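Local coordinates for protein 2'-deoxycytidine 5'-triphosphate deaminase (Agrobacterium tumefaciens, PDB 2R9Q) that probably catalyses the hydrolytic deamination of dCTP to dUTP, a step that supplies precursor for thymidylate synthesis, at residues Val35-Pro40 / Gly160-Gln165; Leu43-Gly48 / Ser164-Arg169; Glu98-Pro103 / Gly142-Glu147; Ser107-Pro112 / Phe133-Ala138; Tyr275-Thr280 / Gly295-Gly300. All coordinates share one frame; numbering follows the deposited sequence.

In the fold
Four of the contacts pair antiparallel strands; interaction 1 instead spans, by side chains, two strands that both border strand 42-46. No other subunit touches any of them. Interactions 1, 2 and 4 belong to one sheet: 1 and 2 share strand 162-170, which also borders strand 106-112 of interaction 4. Interaction 3 lies in a second sheet, whose Leu100 packs on Ile136 of interaction 4. Interaction 2 is wholly buried, with leucine and isoleucine on one face and a polar pair on the other; interaction 1 is mostly ionic and partly buried. Interaction 5 stands in the C-terminal half, where Arg167 of interaction 2 and Asn111 of interaction 4 reach its strands across the junction of the halves.

Interaction 1: residues Val35-Pro40 / Gly160-Gln165; sequences VDQVQP and GSRLSQ
Asp36 and Arg162 carry the charged part of this contact. NH1 of Arg162 donates to OD1 of Asp36 in a salt bridge of 3.0 Å that is almost straight at the proton (170°). The carboxylate oxygen lies in the guanidinium plane, whereas the nitrogen approaches from above the carboxylate plane, and the two planes stand 65° apart. Arginine suits the place because its second nitrogen can serve the same residue: NH2 makes a weak bond to the backbone O of Asp36 (3.1 Å). Asp34 and Asp44 add salt bridges to NH1 and NH2 respectively, so three acids share the cation.

Packing is looser. CG of Gln37 sits over the centre of one guanidinium face, 4.4 Å from CZ of Arg162, while OE1 and NE2 of Gln37 bond backbone N of Asp34 and backbone O of Asp44. Gln39, folded back at chi2 (-58°), brings its CG to 3.9 Å from NE2 of Gln165, the two side chains crossing at about a right angle; that NE2 is bonded to Asp44.

A single arginine thus ties the turn before strand 38-39 to strand 162-170, and its effectively permanent charge would offset the mutual repulsion of the three acids.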
# COMPACT_ATOMS: atom_id res chain seq x y z
N VAL B 35 -20.37 -36.06 3.88
CA VAL B 35 -21.61 -36.45 3.18
C VAL B 35 -21.84 -35.55 1.96
O VAL B 35 -22.23 -36.04 0.89
CB VAL B 35 -22.88 -36.45 4.12
CG1 VAL B 35 -23.02 -35.13 4.87
CG2 VAL B 35 -24.16 -36.80 3.31
N ASP B 36 -21.51 -34.27 2.11
CA ASP B 36 -21.72 -33.27 1.07
C ASP B 36 -20.45 -32.88 0.31
O ASP B 36 -20.40 -31.80 -0.31
CB ASP B 36 -22.36 -32.04 1.71
CG ASP B 36 -21.47 -31.38 2.73
OD1 ASP B 36 -20.61 -32.05 3.33
OD2 ASP B 36 -21.63 -30.17 2.93
N GLN B 37 -19.45 -33.77 0.32
CA GLN B 37 -18.15 -33.44 -0.27
C GLN B 37 -18.12 -33.57 -1.78
O GLN B 37 -17.41 -32.81 -2.46
CB GLN B 37 -17.02 -34.28 0.32
CG GLN B 37 -15.69 -33.59 0.27
CD GLN B 37 -14.57 -34.46 0.77
OE1 GLN B 37 -14.71 -35.14 1.77
NE2 GLN B 37 -13.44 -34.43 0.08
N VAL B 38 -18.91 -34.51 -2.30
CA VAL B 38 -19.01 -34.75 -3.74
C VAL B 38 -20.15 -33.89 -4.30
O VAL B 38 -21.30 -34.00 -3.87
CB VAL B 38 -19.23 -36.25 -4.07
CG1 VAL B 38 -19.22 -36.48 -5.59
CG2 VAL B 38 -18.17 -37.14 -3.35
N GLN B 39 -19.79 -33.01 -5.21
CA GLN B 39 -20.73 -32.14 -5.85
C GLN B 39 -21.17 -32.88 -7.11
O GLN B 39 -20.57 -33.91 -7.46
CB GLN B 39 -20.10 -30.77 -6.15
CG GLN B 39 -19.43 -30.08 -4.96
CD GLN B 39 -20.37 -29.84 -3.82
OE1 GLN B 39 -21.57 -29.68 -4.01
NE2 GLN B 39 -19.83 -29.86 -2.61
N PRO B 40 -22.23 -32.39 -7.78
CA PRO B 40 -22.72 -32.97 -9.04
C PRO B 40 -21.65 -33.24 -10.12
O PRO B 40 -21.71 -34.27 -10.76
CB PRO B 40 -23.75 -31.94 -9.50
CG PRO B 40 -24.22 -31.29 -8.28
CD PRO B 40 -23.08 -31.26 -7.34
N GLY B 160 -9.73 -30.37 7.51
CA GLY B 160 -11.06 -30.47 6.96
C GLY B 160 -11.59 -29.31 6.14
O GLY B 160 -12.54 -29.49 5.41
N SER B 161 -10.99 -28.13 6.26
CA SER B 161 -11.48 -26.95 5.56
C SER B 161 -11.49 -27.20 4.06
O SER B 161 -10.62 -27.88 3.54
CB SER B 161 -10.67 -25.69 5.94
OG SER B 161 -10.86 -25.33 7.29
N ARG B 162 -12.51 -26.69 3.40
CA ARG B 162 -12.71 -26.92 1.98
C ARG B 162 -12.65 -25.60 1.27
O ARG B 162 -13.53 -24.80 1.43
CB ARG B 162 -14.04 -27.62 1.77
CG ARG B 162 -13.98 -29.07 2.18
CD ARG B 162 -15.26 -29.60 2.75
NE ARG B 162 -16.34 -29.44 1.80
CZ ARG B 162 -17.55 -29.99 1.88
NH1 ARG B 162 -17.88 -30.78 2.88
NH2 ARG B 162 -18.43 -29.75 0.93
N LEU B 163 -11.59 -25.34 0.52
CA LEU B 163 -11.42 -24.05 -0.17
C LEU B 163 -11.50 -24.21 -1.68
O LEU B 163 -11.86 -23.29 -2.40
CB LEU B 163 -10.15 -23.36 0.28
CG LEU B 163 -9.95 -22.84 1.72
CD1 LEU B 163 -9.70 -23.96 2.71
CD2 LEU B 163 -8.74 -21.92 1.76
N SER B 164 -11.29 -25.43 -2.13
CA SER B 164 -11.07 -25.73 -3.51
C SER B 164 -11.84 -26.95 -3.94
O SER B 164 -12.28 -27.72 -3.12
CB SER B 164 -9.58 -25.98 -3.67
OG SER B 164 -9.24 -26.03 -5.02
N GLN B 165 -12.01 -27.10 -5.24
CA GLN B 165 -12.61 -28.31 -5.82
C GLN B 165 -11.95 -28.79 -7.12
O GLN B 165 -11.38 -28.02 -7.88
CB GLN B 165 -14.11 -28.17 -5.99
CG GLN B 165 -14.57 -26.94 -6.60
CD GLN B 165 -16.06 -26.75 -6.48
OE1 GLN B 165 -16.67 -26.11 -7.32
NE2 GLN B 165 -16.66 -27.33 -5.44

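Interaction 2: residues Leu43-Gly48 / Ser164-Arg169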
# COMPACT_ATOMS: atom_id res chain seq x y z
N LEU B 43 -15.45 -32.48 -6.90
CA LEU B 43 -15.24 -32.85 -5.52
C LEU B 43 -14.47 -31.76 -4.76
O LEU B 43 -13.40 -31.32 -5.17
CB LEU B 43 -14.49 -34.17 -5.48
CG LEU B 43 -13.84 -34.67 -4.20
CD1 LEU B 43 -14.83 -35.28 -3.23
CD2 LEU B 43 -12.73 -35.60 -4.57
N ASP B 44 -15.04 -31.31 -3.65
CA ASP B 44 -14.31 -30.53 -2.63
C ASP B 44 -13.10 -31.26 -2.07
O ASP B 44 -13.13 -32.47 -1.84
CB ASP B 44 -15.23 -30.12 -1.48
CG ASP B 44 -16.18 -29.00 -1.87
OD1 ASP B 44 -16.22 -28.65 -3.08
OD2 ASP B 44 -16.86 -28.47 -0.96
N LEU B 45 -12.04 -30.48 -1.89
CA LEU B 45 -10.79 -30.93 -1.34
C LEU B 45 -10.63 -30.35 0.06
O LEU B 45 -10.98 -29.21 0.31
CB LEU B 45 -9.61 -30.49 -2.22
CG LEU B 45 -9.57 -30.97 -3.66
CD1 LEU B 45 -8.56 -30.09 -4.44
CD2 LEU B 45 -9.24 -32.47 -3.72
N ARG B 46 -10.11 -31.15 0.97
CA ARG B 46 -9.97 -30.80 2.35
C ARG B 46 -8.51 -30.66 2.72
O ARG B 46 -7.69 -31.45 2.31
CB ARG B 46 -10.59 -31.87 3.26
CG ARG B 46 -12.06 -32.14 3.09
CD ARG B 46 -12.52 -33.29 3.96
NE ARG B 46 -12.09 -34.61 3.45
CZ ARG B 46 -12.47 -35.77 3.99
NH1 ARG B 46 -12.02 -36.91 3.49
NH2 ARG B 46 -13.29 -35.80 5.02
N LEU B 47 -8.24 -29.66 3.55
CA LEU B 47 -6.93 -29.47 4.18
C LEU B 47 -6.58 -30.59 5.15
O LEU B 47 -7.44 -31.10 5.92
CB LEU B 47 -6.85 -28.13 4.94
CG LEU B 47 -7.30 -26.83 4.26
CD1 LEU B 47 -6.99 -25.63 5.15
CD2 LEU B 47 -6.70 -26.70 2.87
N GLY B 48 -5.31 -30.97 5.08
CA GLY B 48 -4.68 -31.84 6.05
C GLY B 48 -4.38 -31.10 7.37
O GLY B 48 -4.91 -30.03 7.63
N SER B 164 -11.29 -25.43 -2.13
CA SER B 164 -11.07 -25.73 -3.51
C SER B 164 -11.84 -26.95 -3.94
O SER B 164 -12.28 -27.72 -3.12
CB SER B 164 -9.58 -25.98 -3.67
OG SER B 164 -9.24 -26.03 -5.02
N GLN B 165 -12.01 -27.10 -5.24
CA GLN B 165 -12.61 -28.31 -5.82
C GLN B 165 -11.95 -28.79 -7.12
O GLN B 165 -11.38 -28.02 -7.88
CB GLN B 165 -14.11 -28.17 -5.99
CG GLN B 165 -14.57 -26.94 -6.60
CD GLN B 165 -16.06 -26.75 -6.48
OE1 GLN B 165 -16.67 -26.11 -7.32
NE2 GLN B 165 -16.66 -27.33 -5.44
N ILE B 166 -12.02 -30.10 -7.32
CA ILE B 166 -11.42 -30.79 -8.45
C ILE B 166 -12.52 -31.44 -9.33
O ILE B 166 -13.40 -32.15 -8.83
CB ILE B 166 -10.35 -31.80 -7.94
CG1 ILE B 166 -9.54 -32.42 -9.09
CG2 ILE B 166 -10.94 -32.91 -7.10
CD1 ILE B 166 -8.48 -33.35 -8.59
N ARG B 167 -12.49 -31.16 -10.63
CA ARG B 167 -13.38 -31.76 -11.62
C ARG B 167 -12.60 -32.77 -12.46
O ARG B 167 -11.53 -32.47 -12.96
CB ARG B 167 -13.97 -30.66 -12.50
CG ARG B 167 -14.80 -31.11 -13.69
CD ARG B 167 -15.59 -29.94 -14.26
NE ARG B 167 -16.68 -29.49 -13.38
CZ ARG B 167 -17.52 -28.50 -13.67
NH1 ARG B 167 -17.39 -27.83 -14.79
NH2 ARG B 167 -18.49 -28.18 -12.83
N PHE B 168 -13.14 -33.98 -12.58
CA PHE B 168 -12.52 -35.07 -13.36
C PHE B 168 -13.17 -35.22 -14.71
O PHE B 168 -14.37 -35.02 -14.84
CB PHE B 168 -12.60 -36.40 -12.61
CG PHE B 168 -12.07 -36.34 -11.22
CD1 PHE B 168 -10.76 -36.65 -10.97
CD2 PHE B 168 -12.89 -35.98 -10.17
CE1 PHE B 168 -10.26 -36.58 -9.71
CE2 PHE B 168 -12.40 -35.92 -8.90
CZ PHE B 168 -11.09 -36.22 -8.67
N ARG B 169 -12.36 -35.56 -15.72
CA ARG B 169 -12.86 -35.73 -17.08
C ARG B 169 -12.12 -36.77 -17.95
O ARG B 169 -10.94 -37.07 -17.72
CB ARG B 169 -12.85 -34.37 -17.77
CG ARG B 169 -11.49 -33.75 -17.87
CD ARG B 169 -11.51 -32.49 -18.69
NE ARG B 169 -12.43 -31.46 -18.20
CZ ARG B 169 -12.24 -30.70 -17.13
NH1 ARG B 169 -11.18 -30.86 -16.34
NH2 ARG B 169 -13.13 -29.78 -16.82
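Leu43 meets Ile166 with both backbone and side chain, and it has the most surface buried here. The two form an antiparallel hydrogen-bonded pair: Leu43 N gives to Ile166 O at 2.8 Å, and Ile166 N returns an equal bond to Leu43 O. Their side chains lie alongside each other, CB of Leu43 4.1 Å from CG2 of Ile166. CD2 of Leu43 reaches the edge of the Phe168 ring, one face of which is overlain by CG1 of Ile166.

Leu45 also touches the CG2 methyl of Ile166, its CD2 3.8 Å away, while its N bonds Ser164 O at 3.0 Å. With CG1 of Ile166 anti to the backbone N (chi1 -172°), CG2 is left facing the leucines. Branched aliphatics suit this face of the antiparallel sheet, which turns toward strand 91-101, where Leu45 touches Leu96 and Phe168 touches Leu100, as in the packed sheets of the dUTPase-like fold.

The other face is polar. Asp44 and Gln165, a non-hydrogen-bonded pair, point the same way, and NE2 of Gln165 donates to OD1 of Asp44 at 2.7 Å, nearly along the C-O axis but bent at the proton (143°). OD2 forms salt bridges with Arg162 and Lys113.

Interaction 3: residues Glu98-Pro103 / Gly142-Glu147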
# COMPACT_ATOMS: atom_id res chain seq x y z
N GLU B 98 -6.96 -35.50 0.27
CA GLU B 98 -7.21 -36.31 -0.92
C GLU B 98 -5.96 -36.55 -1.75
O GLU B 98 -5.13 -35.66 -1.90
CB GLU B 98 -8.29 -35.68 -1.79
CG GLU B 98 -9.67 -35.74 -1.16
CD GLU B 98 -9.81 -34.86 0.07
OE1 GLU B 98 -9.33 -33.69 0.03
OE2 GLU B 98 -10.38 -35.34 1.06
N SER B 99 -5.82 -37.77 -2.25
CA SER B 99 -4.75 -38.12 -3.18
C SER B 99 -5.30 -38.97 -4.32
O SER B 99 -6.44 -39.46 -4.25
CB SER B 99 -3.49 -38.74 -2.49
OG SER B 99 -3.63 -40.05 -1.99
N LEU B 100 -4.51 -39.08 -5.38
CA LEU B 100 -4.98 -39.66 -6.62
C LEU B 100 -4.14 -40.84 -7.13
O LEU B 100 -2.94 -40.92 -6.88
CB LEU B 100 -5.09 -38.57 -7.70
CG LEU B 100 -6.05 -37.40 -7.46
CD1 LEU B 100 -5.82 -36.34 -8.52
CD2 LEU B 100 -7.55 -37.85 -7.41
N ALA B 101 -4.83 -41.77 -7.79
CA ALA B 101 -4.26 -42.76 -8.70
C ALA B 101 -5.24 -42.86 -9.90
O ALA B 101 -6.10 -43.73 -9.97
CB ALA B 101 -4.08 -44.08 -8.00
N LEU B 102 -5.12 -41.91 -10.81
CA LEU B 102 -6.04 -41.75 -11.94
C LEU B 102 -5.84 -42.78 -13.09
O LEU B 102 -4.70 -43.05 -13.50
CB LEU B 102 -5.92 -40.33 -12.51
CG LEU B 102 -6.99 -39.28 -12.16
CD1 LEU B 102 -7.51 -39.41 -10.74
CD2 LEU B 102 -6.44 -37.88 -12.44
N PRO B 103 -6.95 -43.33 -13.63
CA PRO B 103 -6.92 -44.04 -14.91
C PRO B 103 -6.21 -43.22 -15.99
O PRO B 103 -6.44 -42.01 -16.06
CB PRO B 103 -8.40 -44.20 -15.27
CG PRO B 103 -9.12 -44.17 -13.96
CD PRO B 103 -8.30 -43.31 -13.03
N GLY B 142 -0.46 -39.56 -7.25
CA GLY B 142 0.24 -38.73 -6.29
C GLY B 142 -0.60 -37.94 -5.31
O GLY B 142 -1.83 -38.04 -5.27
N PRO B 143 0.09 -37.14 -4.49
CA PRO B 143 -0.54 -36.26 -3.53
C PRO B 143 -0.99 -34.95 -4.17
O PRO B 143 -0.61 -34.65 -5.30
CB PRO B 143 0.57 -36.01 -2.52
CG PRO B 143 1.76 -36.04 -3.34
CD PRO B 143 1.55 -37.06 -4.40
N LEU B 144 -1.83 -34.21 -3.44
CA LEU B 144 -2.27 -32.88 -3.84
C LEU B 144 -1.94 -31.87 -2.73
O LEU B 144 -1.94 -32.20 -1.54
CB LEU B 144 -3.77 -32.88 -4.17
CG LEU B 144 -4.34 -33.72 -5.32
CD1 LEU B 144 -5.89 -33.79 -5.24
CD2 LEU B 144 -3.88 -33.25 -6.71
N TYR B 145 -1.65 -30.65 -3.17
CA TYR B 145 -1.30 -29.55 -2.28
C TYR B 145 -2.11 -28.34 -2.65
O TYR B 145 -2.42 -28.14 -3.84
CB TYR B 145 0.19 -29.25 -2.37
CG TYR B 145 1.06 -30.41 -1.95
CD1 TYR B 145 1.57 -30.50 -0.66
CD2 TYR B 145 1.35 -31.44 -2.84
CE1 TYR B 145 2.35 -31.58 -0.27
CE2 TYR B 145 2.12 -32.52 -2.44
CZ TYR B 145 2.61 -32.58 -1.16
OH TYR B 145 3.39 -33.64 -0.76
N LEU B 146 -2.53 -27.58 -1.64
CA LEU B 146 -3.15 -26.25 -1.86
C LEU B 146 -2.23 -25.12 -1.37
O LEU B 146 -1.85 -25.06 -0.22
CB LEU B 146 -4.55 -26.12 -1.27
CG LEU B 146 -5.46 -25.00 -1.78
CD1 LEU B 146 -5.79 -25.16 -3.24
CD2 LEU B 146 -6.75 -24.85 -0.96
N GLU B 147 -1.85 -24.27 -2.30
CA GLU B 147 -1.27 -22.98 -1.98
C GLU B 147 -2.37 -21.97 -1.61
O GLU B 147 -3.34 -21.82 -2.35
CB GLU B 147 -0.50 -22.49 -3.17
CG GLU B 147 0.47 -21.39 -2.91
CD GLU B 147 1.41 -21.21 -4.13
OE1 GLU B 147 1.04 -20.47 -5.07
OE2 GLU B 147 2.52 -21.84 -4.13
O HOH W 1 -2.60 -35.42 -1.08
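Leu100 and Gly142 exchange two backbone hydrogen bonds, each 2.9 Å long: Leu100 N to Gly142 O, which is almost straight, and Gly142 N to Leu100 O. Beyond this pair the strands diverge, and a water takes up the gap. It donates to Glu98 O at 2.7 Å and accepts from Leu144 N at 2.8 Å, joining backbone groups too far apart to bond directly. The carboxylate of Glu98 points to other partners, Arg46 and Ser29.

Gly142 suits the corner of the chain, since its backbone angles (phi 156°) would press a side chain against the preceding carbonyl, and Pro143 follows at once. Next to it, CB of Ser99 rests 3.3 Å from Gly142 O.

Leu100 and Leu144 cross at a slant, CD1 of the former 4.1 Å from CD2 of the latter. Each holds CG beside the backbone N (chi1 -61° and -62°), which directs both methyl ends into the same layer. CB of Leu144 approaches Glu98 O to 3.8 Å. Leucines fit here because Leu100 continues onto Ile166 and Phe168 of the other sheet and Leu144 onto Leu96. A corner from which strand 143-150 sets out beside strand 91-101, apolar residues turned inward, is in keeping with the two-sheet, jelly-roll-like core of the dUTPase family.

Interaction 4: residues Ser107-Pro112 / Phe133-Ala138; sequences SASANP and FDKIPA
Lys135 folds back over Ser109, its bent aliphatic chain placing CE 3.7 Å and NZ 3.3 Å from CB of Ser109. The bends at chi2 and chi4 (-67° and -74°) turn the ammonium to Asp134 O, the carbonyl just before it in the chain, at 2.7 Å. That oxygen is gripped twice, for Ala110 N donates to it at 2.8 Å from the opposite face of the carbonyl plane. A water donates to Ala110 O at 2.8 Å; its link to NZ is short and doubtful. Lysine suits this exposed place, its long chain lying across Ser109 and its ammonium coming back to the backbone. OG of Ser109 turns to Arg169.

On the other face Ala108 and Ile136 form the antiparallel hydrogen-bonded pair, Ala108 N to Ile136 O at 3.1 Å and Ile136 N to Ala108 O at 2.7 Å. The small methyl of Ala108 lets the isoleucine come close, CB to CB 4.0 Å. Ile136 also packs against Ile166 and Leu102. Asp134, with positive phi (62°), makes the turn into the short strand, and its OD1 bonds Val125 N.

Strand 106-112 pairs with 162-170 as well, and 135-136 is a short antiparallel strand added alongside it, in keeping with the dUTPase-like fold of the N-terminal half.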
# COMPACT_ATOMS: atom_id res chain seq x y z
N SER B 107 -8.07 -37.21 -16.66
CA SER B 107 -7.37 -36.05 -16.14
C SER B 107 -8.27 -35.24 -15.20
O SER B 107 -9.43 -35.58 -14.99
CB SER B 107 -6.88 -35.17 -17.30
OG SER B 107 -7.94 -34.47 -17.92
N ALA B 108 -7.72 -34.19 -14.60
CA ALA B 108 -8.54 -33.28 -13.82
C ALA B 108 -8.03 -31.83 -13.78
O ALA B 108 -6.87 -31.56 -14.05
CB ALA B 108 -8.78 -33.84 -12.42
N SER B 109 -8.95 -30.91 -13.49
CA SER B 109 -8.59 -29.53 -13.19
C SER B 109 -9.20 -29.03 -11.82
O SER B 109 -10.11 -29.61 -11.29
CB SER B 109 -8.97 -28.63 -14.37
OG SER B 109 -10.36 -28.48 -14.52
N ALA B 110 -8.63 -27.96 -11.27
CA ALA B 110 -9.06 -27.38 -9.99
C ALA B 110 -9.42 -25.89 -10.11
O ALA B 110 -8.87 -25.16 -10.95
CB ALA B 110 -8.00 -27.61 -8.92
N ASN B 111 -10.40 -25.48 -9.32
CA ASN B 111 -10.85 -24.11 -9.20
C ASN B 111 -11.26 -23.86 -7.75
O ASN B 111 -11.61 -24.80 -7.03
CB ASN B 111 -12.05 -23.86 -10.11
CG ASN B 111 -11.65 -23.40 -11.47
OD1 ASN B 111 -10.64 -22.70 -11.64
ND2 ASN B 111 -12.44 -23.77 -12.47
N PRO B 112 -11.17 -22.60 -7.29
CA PRO B 112 -11.72 -22.27 -5.98
C PRO B 112 -13.21 -22.47 -5.89
O PRO B 112 -13.90 -22.30 -6.86
CB PRO B 112 -11.36 -20.81 -5.80
CG PRO B 112 -11.09 -20.31 -7.17
CD PRO B 112 -10.51 -21.43 -7.90
N PHE B 133 -0.24 -24.93 -12.56
CA PHE B 133 -1.15 -25.12 -11.42
C PHE B 133 -2.53 -25.56 -11.86
O PHE B 133 -2.91 -25.40 -13.03
CB PHE B 133 -1.30 -23.84 -10.60
CG PHE B 133 -0.08 -23.45 -9.84
CD1 PHE B 133 0.57 -24.35 -9.00
CD2 PHE B 133 0.42 -22.17 -9.94
CE1 PHE B 133 1.69 -23.98 -8.28
CE2 PHE B 133 1.54 -21.80 -9.22
CZ PHE B 133 2.18 -22.69 -8.40
N ASP B 134 -3.27 -26.14 -10.92
CA ASP B 134 -4.69 -26.44 -11.09
C ASP B 134 -5.02 -27.44 -12.22
O ASP B 134 -6.18 -27.60 -12.59
CB ASP B 134 -5.50 -25.16 -11.27
CG ASP B 134 -5.41 -24.20 -10.07
OD1 ASP B 134 -5.14 -24.63 -8.94
OD2 ASP B 134 -5.65 -23.00 -10.26
N LYS B 135 -3.99 -28.09 -12.75
CA LYS B 135 -4.12 -29.12 -13.77
C LYS B 135 -3.45 -30.40 -13.27
O LYS B 135 -2.29 -30.41 -12.87
CB LYS B 135 -3.53 -28.67 -15.12
CG LYS B 135 -4.19 -27.43 -15.72
CD LYS B 135 -5.62 -27.71 -16.15
CE LYS B 135 -6.52 -26.44 -16.07
NZ LYS B 135 -6.90 -26.02 -14.65
N ILE B 136 -4.24 -31.47 -13.26
CA ILE B 136 -3.80 -32.79 -12.93
C ILE B 136 -3.70 -33.56 -14.28
O ILE B 136 -4.68 -33.68 -15.02
CB ILE B 136 -4.78 -33.47 -11.95
CG1 ILE B 136 -4.93 -32.63 -10.68
CG2 ILE B 136 -4.28 -34.86 -11.56
CD1 ILE B 136 -5.79 -31.42 -10.77
N PRO B 137 -2.48 -34.05 -14.61
CA PRO B 137 -2.32 -34.75 -15.90
C PRO B 137 -3.12 -36.05 -15.99
O PRO B 137 -3.50 -36.60 -14.97
CB PRO B 137 -0.83 -35.04 -15.96
CG PRO B 137 -0.20 -34.20 -14.90
CD PRO B 137 -1.22 -34.00 -13.86
N ALA B 138 -3.41 -36.47 -17.22
CA ALA B 138 -4.04 -37.75 -17.49
C ALA B 138 -3.22 -38.82 -16.81
O ALA B 138 -2.02 -38.88 -17.02
CB ALA B 138 -4.17 -38.03 -18.99
O HOH W 2 -8.70 -24.64 -13.65

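Interaction 5: residues Tyr275-Thr280 / Gly295-Gly300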
# COMPACT_ATOMS: atom_id res chain seq x y z
N TYR B 275 -24.90 -31.14 -18.63
CA TYR B 275 -23.80 -30.25 -18.89
C TYR B 275 -23.28 -29.64 -17.59
O TYR B 275 -24.02 -29.41 -16.63
CB TYR B 275 -24.23 -29.16 -19.87
CG TYR B 275 -24.69 -29.72 -21.19
CD1 TYR B 275 -23.83 -29.74 -22.28
CD2 TYR B 275 -25.97 -30.27 -21.33
CE1 TYR B 275 -24.24 -30.28 -23.50
CE2 TYR B 275 -26.39 -30.82 -22.55
CZ TYR B 275 -25.52 -30.82 -23.63
OH TYR B 275 -25.90 -31.36 -24.85
N ALA B 276 -21.97 -29.45 -17.56
CA ALA B 276 -21.34 -28.59 -16.58
C ALA B 276 -20.81 -27.36 -17.32
O ALA B 276 -20.72 -27.36 -18.55
CB ALA B 276 -20.23 -29.34 -15.85
N ALA B 277 -20.52 -26.30 -16.56
CA ALA B 277 -19.87 -25.09 -17.09
C ALA B 277 -18.64 -24.64 -16.25
O ALA B 277 -18.40 -25.09 -15.13
CB ALA B 277 -20.87 -23.95 -17.24
N GLU B 278 -17.88 -23.73 -16.85
CA GLU B 278 -16.78 -23.08 -16.21
C GLU B 278 -16.76 -21.63 -16.66
O GLU B 278 -16.93 -21.34 -17.84
CB GLU B 278 -15.47 -23.78 -16.54
CG GLU B 278 -14.28 -23.34 -15.71
CD GLU B 278 -13.03 -24.21 -15.94
OE1 GLU B 278 -13.05 -25.17 -16.75
OE2 GLU B 278 -12.02 -23.94 -15.29
N MET B 279 -16.60 -20.74 -15.68
CA MET B 279 -16.52 -19.32 -15.91
C MET B 279 -15.09 -19.01 -16.36
O MET B 279 -14.15 -19.55 -15.79
CB MET B 279 -16.84 -18.59 -14.59
CG MET B 279 -17.92 -17.50 -14.68
SD MET B 279 -17.38 -16.04 -15.55
CE MET B 279 -18.14 -16.29 -17.14
N THR B 280 -14.94 -18.19 -17.40
CA THR B 280 -13.62 -17.77 -17.88
C THR B 280 -13.54 -16.23 -17.98
O THR B 280 -14.54 -15.58 -18.21
CB THR B 280 -13.27 -18.40 -19.26
OG1 THR B 280 -14.27 -18.02 -20.22
CG2 THR B 280 -13.19 -19.92 -19.16
N GLY B 295 -14.88 -20.03 -11.53
CA GLY B 295 -15.02 -21.36 -11.01
C GLY B 295 -15.92 -22.26 -11.82
O GLY B 295 -16.30 -21.97 -12.98
N PHE B 296 -16.22 -23.37 -11.19
CA PHE B 296 -17.08 -24.39 -11.77
C PHE B 296 -18.55 -24.07 -11.49
O PHE B 296 -18.88 -23.58 -10.44
CB PHE B 296 -16.69 -25.76 -11.21
CG PHE B 296 -15.33 -26.23 -11.63
CD1 PHE B 296 -14.92 -26.13 -12.97
CD2 PHE B 296 -14.46 -26.80 -10.71
CE1 PHE B 296 -13.67 -26.61 -13.35
CE2 PHE B 296 -13.22 -27.26 -11.08
CZ PHE B 296 -12.82 -27.16 -12.40
N PHE B 297 -19.38 -24.28 -12.50
CA PHE B 297 -20.83 -24.29 -12.38
C PHE B 297 -21.29 -25.74 -12.46
O PHE B 297 -20.83 -26.49 -13.31
CB PHE B 297 -21.45 -23.48 -13.52
CG PHE B 297 -21.35 -22.02 -13.33
CD1 PHE B 297 -22.47 -21.26 -13.11
CD2 PHE B 297 -20.11 -21.39 -13.32
CE1 PHE B 297 -22.35 -19.88 -12.92
CE2 PHE B 297 -19.99 -20.05 -13.12
CZ PHE B 297 -21.11 -19.29 -12.93
N ASP B 298 -22.20 -26.12 -11.58
CA ASP B 298 -22.72 -27.49 -11.56
C ASP B 298 -23.92 -27.66 -12.46
O ASP B 298 -24.69 -26.73 -12.64
CB ASP B 298 -23.13 -27.91 -10.14
CG ASP B 298 -21.96 -28.35 -9.26
OD1 ASP B 298 -21.11 -29.18 -9.73
OD2 ASP B 298 -21.93 -27.86 -8.10
N PRO B 299 -24.10 -28.88 -13.00
CA PRO B 299 -25.37 -29.26 -13.63
C PRO B 299 -26.52 -28.90 -12.74
O PRO B 299 -26.46 -29.17 -11.55
CB PRO B 299 -25.27 -30.78 -13.77
CG PRO B 299 -23.85 -31.11 -13.69
CD PRO B 299 -23.12 -29.98 -13.05
N GLY B 300 -27.53 -28.27 -13.31
CA GLY B 300 -28.69 -27.82 -12.53
C GLY B 300 -28.61 -26.38 -12.01
O GLY B 300 -29.57 -25.90 -11.41
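Ala277 and Phe297 form an antiparallel hydrogen-bonded pair, the touching parts of the segments running about 161° apart. Phe297 N bonds Ala277 O at 2.9 Å, and the return bond, Ala277 N to Phe297 O, is longer at 3.3 Å. Farther along, Met279 N donates to Gly295 O at 3.0 Å in a nearly straight bond. At the other end Pro299, with no N-H to give, lays its ring against Tyr275 O, CB and CG each 3.4 Å from that oxygen.

The side chains sort by face. On one, CB of Ala277 touches CB of Phe297, and CG of Met279 runs alongside the same ring, 3.6 Å from CE2 of Phe297; a small alanine and an unbranched methionine suit the flat ring lying beside them. On the other, CD of Glu278 lies 3.6 Å from CE1 of Phe296, their planes 57° apart. Extended from CG anti to the backbone N (chi1 -169°), the glutamate brings OE2 to ND2 of Asn111.

Strand 275-281 is flanked by 331-339 on one side and the short 296-297 on the other. Arg167 of strand 162-170 donates to both Ala277 O and Phe297 O, and Phe296 leans on Ser109 and Asn111 of strand 106-112, so that this sheet meets the N-terminal one.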